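PDB 5VYQ: dTDP-4-amino-4,6-dideoxyglucose formyltransferase from Mycobacterium tuberculosis CAS/NITR204, which probably transfers a formyl group from a folate cofactor to the sugar amino group of dTDP-4-amino-4,6-dideoxyglucose. Local coordinates for residues A[157-162]-A[223-228]. Sequence-based numbering, arbitrary orientation.
Sequences SVYARL and LTHDDF. With 0FX (dTDP-4-amino-4,6-dideoxyglucose), chain D; EP1 (3-[4-(2-hydroxyethyl)piperazin-1-yl]propane-1-sulfonic acid), chain J.
Tyr159, on helix 155-179, meets His225, in the loop that leads from helix 213-222 to strand 231-234, by van der Waals contact, closest between Tyr159 CB and His225 CE1 at 3.5 Å. The two rings are turned 57° to each other, neither stacked nor edge-to-face, and together they form an angled wall against the deoxyribose of dTDP-4-amino-4,6-dideoxyglucose. Sugar atom C4 sits over the centre of the phenol ring, while C1 sits over the imidazole, 3.3 Å from His225 ND1. Phe228, across the type II' turn from His225, is sandwiched, with the thymine on one face and the piperazine carbon C2 of the buffer molecule EP1 on the other.

Among the polar bonds, Tyr159 OH donates to diphosphate oxygen O4P at 2.6 Å; CG anti to the backbone N (chi1 -169°) sends the phenol along the nucleotide toward it. Ser155 OG holds His225 ND1, which helps fix the imidazole's rotation. Asp226 OD2 accepts from EP1 O8 at 2.5 Å, and Asp227 OD2 from piperazine N1 at 2.7 Å, consistent with a protonated amine.

No hydrogen bond joins the segments themselves; Thr224–Gly156 and Ser155–His225 bonds tie loop to helix start, and the nucleotide adds a bridge between Tyr159 and the 225-228 turn, its deoxyribose packed against both ring faces and one diphosphate oxygen bonded by the Tyr159 hydroxyl.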
# COMPACT_ATOMS: atom_id res chain seq x y z
N SER A 157 -8.13 4.17 9.25
CA SER A 157 -8.36 3.38 10.43
C SER A 157 -8.63 4.27 11.65
O SER A 157 -9.48 3.94 12.48
CB SER A 157 -7.26 2.37 10.70
OG SER A 157 -6.00 2.96 10.98
N VAL A 158 -7.92 5.39 11.76
CA VAL A 158 -8.18 6.33 12.86
C VAL A 158 -9.58 6.93 12.73
O VAL A 158 -10.35 7.01 13.69
CB VAL A 158 -7.14 7.43 12.95
CG1 VAL A 158 -7.56 8.50 13.98
CG2 VAL A 158 -5.76 6.83 13.25
N TYR A 159 -9.94 7.33 11.52
CA TYR A 159 -11.22 7.98 11.27
C TYR A 159 -12.39 7.07 11.66
O TYR A 159 -13.36 7.53 12.25
CB TYR A 159 -11.32 8.34 9.79
CG TYR A 159 -12.49 9.25 9.48
CD1 TYR A 159 -12.51 10.57 9.86
CD2 TYR A 159 -13.61 8.73 8.88
CE1 TYR A 159 -13.61 11.38 9.58
CE2 TYR A 159 -14.72 9.50 8.62
CZ TYR A 159 -14.71 10.82 8.97
OH TYR A 159 -15.78 11.61 8.69
N ALA A 160 -12.29 5.78 11.38
CA ALA A 160 -13.35 4.86 11.74
C ALA A 160 -13.53 4.84 13.25
O ALA A 160 -14.68 4.88 13.74
CB ALA A 160 -13.06 3.47 11.20
N ARG A 161 -12.44 4.88 14.01
CA ARG A 161 -12.55 4.97 15.46
C ARG A 161 -13.08 6.34 15.90
O ARG A 161 -13.88 6.44 16.84
CB ARG A 161 -11.22 4.64 16.15
CG ARG A 161 -10.73 3.20 15.91
CD ARG A 161 -9.73 2.63 16.91
NE ARG A 161 -8.57 3.48 17.09
CZ ARG A 161 -7.52 3.48 16.27
NH1 ARG A 161 -6.54 4.33 16.50
NH2 ARG A 161 -7.48 2.66 15.21
N LEU A 162 -12.68 7.42 15.22
CA LEU A 162 -13.27 8.73 15.49
C LEU A 162 -14.79 8.77 15.34
O LEU A 162 -15.47 9.38 16.18
CB LEU A 162 -12.65 9.85 14.64
CG LEU A 162 -11.17 10.08 14.88
CD1 LEU A 162 -10.68 11.15 13.90
CD2 LEU A 162 -10.88 10.56 16.27
N LEU A 223 -1.88 9.77 4.54
CA LEU A 223 -2.57 9.98 3.30
C LEU A 223 -3.28 8.76 2.78
O LEU A 223 -3.85 8.77 1.70
CB LEU A 223 -1.60 10.51 2.23
CG LEU A 223 -0.98 11.87 2.59
CD1 LEU A 223 0.21 12.27 1.72
CD2 LEU A 223 -2.07 12.93 2.50
N THR A 224 -3.29 7.71 3.60
CA THR A 224 -3.95 6.50 3.29
C THR A 224 -5.30 6.45 3.97
O THR A 224 -5.42 6.48 5.19
CB THR A 224 -3.09 5.28 3.63
OG1 THR A 224 -1.91 5.27 2.79
CG2 THR A 224 -3.87 4.02 3.30
N HIS A 225 -6.34 6.32 3.16
CA HIS A 225 -7.72 6.37 3.68
C HIS A 225 -8.64 5.60 2.76
O HIS A 225 -9.08 6.13 1.74
CB HIS A 225 -8.20 7.82 3.81
CG HIS A 225 -9.43 7.95 4.65
ND1 HIS A 225 -9.44 8.63 5.86
CD2 HIS A 225 -10.68 7.46 4.48
CE1 HIS A 225 -10.66 8.58 6.36
NE2 HIS A 225 -11.44 7.90 5.53
N ASP A 226 -8.84 4.34 3.10
CA ASP A 226 -9.57 3.43 2.22
C ASP A 226 -8.98 3.53 0.80
O ASP A 226 -7.76 3.47 0.63
CB ASP A 226 -11.06 3.74 2.30
CG ASP A 226 -11.61 3.49 3.67
OD1 ASP A 226 -11.19 2.48 4.27
OD2 ASP A 226 -12.44 4.33 4.11
N ASP A 227 -9.80 3.69 -0.23
CA ASP A 227 -9.19 3.75 -1.56
C ASP A 227 -9.09 5.14 -2.14
O ASP A 227 -8.89 5.26 -3.36
CB ASP A 227 -9.93 2.85 -2.54
CG ASP A 227 -11.35 3.28 -2.77
OD1 ASP A 227 -12.04 2.56 -3.53
OD2 ASP A 227 -11.78 4.32 -2.22
N PHE A 228 -9.21 6.17 -1.31
CA PHE A 228 -8.94 7.52 -1.79
C PHE A 228 -7.55 7.61 -2.42
O PHE A 228 -6.56 7.15 -1.87
CB PHE A 228 -9.02 8.60 -0.71
CG PHE A 228 -10.44 9.01 -0.35
CD1 PHE A 228 -11.22 9.75 -1.24
CD2 PHE A 228 -10.98 8.71 0.89
CE1 PHE A 228 -12.50 10.17 -0.90
CE2 PHE A 228 -12.26 9.11 1.25
CZ PHE A 228 -13.01 9.85 0.34
O4P 0FX D . -15.13 14.15 8.52
P2 0FX D . -15.63 15.25 7.66
O3P 0FX D . -17.13 15.35 7.50
O1G 0FX D . -14.89 16.54 8.30
C1G 0FX D . -14.61 17.71 7.55
C2G 0FX D . -13.47 18.43 8.29
O2G 0FX D . -12.39 17.50 8.39
C3G 0FX D . -13.94 18.79 9.71
O3G 0FX D . -12.84 19.31 10.52
C4G 0FX D . -15.16 19.69 9.62
N4A 0FX D . -15.60 19.95 11.01
C5G 0FX D . -16.24 18.98 8.80
C6G 0FX D . -17.32 20.00 8.45
O5G 0FX D . -15.78 18.53 7.51
OPP 0FX D . -14.95 15.23 6.20
P 0FX D . -15.20 14.23 4.95
O1P 0FX D . -15.09 15.07 3.74
O2P 0FX D . -16.41 13.38 5.24
O5 0FX D . -13.95 13.23 4.98
C5 0FX D . -13.82 12.24 5.97
C4 0FX D . -12.40 11.70 5.94
O4 0FX D . -12.20 11.06 4.68
C3 0FX D . -11.26 12.72 6.00
O3 0FX D . -10.95 13.04 7.36
C2 0FX D . -10.08 12.05 5.32
C1 0FX D . -10.83 11.24 4.29
N11 0FX D . -10.82 11.89 2.97
C61 0FX D . -11.87 12.53 2.43
C51 0FX D . -11.80 13.09 1.17
C5A 0FX D . -12.98 13.84 0.62
C21 0FX D . -9.72 11.68 2.15
O21 0FX D . -8.70 11.00 2.64
N31 0FX D . -9.61 12.21 0.93
C41 0FX D . -10.67 12.86 0.41
O41 0FX D . -10.54 13.36 -0.83
O2S EP1 J . -9.90 7.73 -6.28
S EP1 J . -10.68 8.81 -5.74
O3S EP1 J . -9.92 9.43 -4.67
O1S EP1 J . -10.92 9.95 -6.89
C11 EP1 J . -12.24 8.33 -5.34
C10 EP1 J . -12.32 7.22 -4.30
C9 EP1 J . -13.75 6.97 -3.85
N1 EP1 J . -13.76 6.10 -2.65
C2 EP1 J . -13.54 6.89 -1.43
C3 EP1 J . -13.62 6.02 -0.17
N4 EP1 J . -14.96 5.43 -0.05
C5 EP1 J . -15.21 4.59 -1.24
C6 EP1 J . -15.03 5.36 -2.56
C7 EP1 J . -15.05 4.61 1.18
C8 EP1 J . -15.26 5.50 2.41
O8 EP1 J . -14.07 5.97 3.06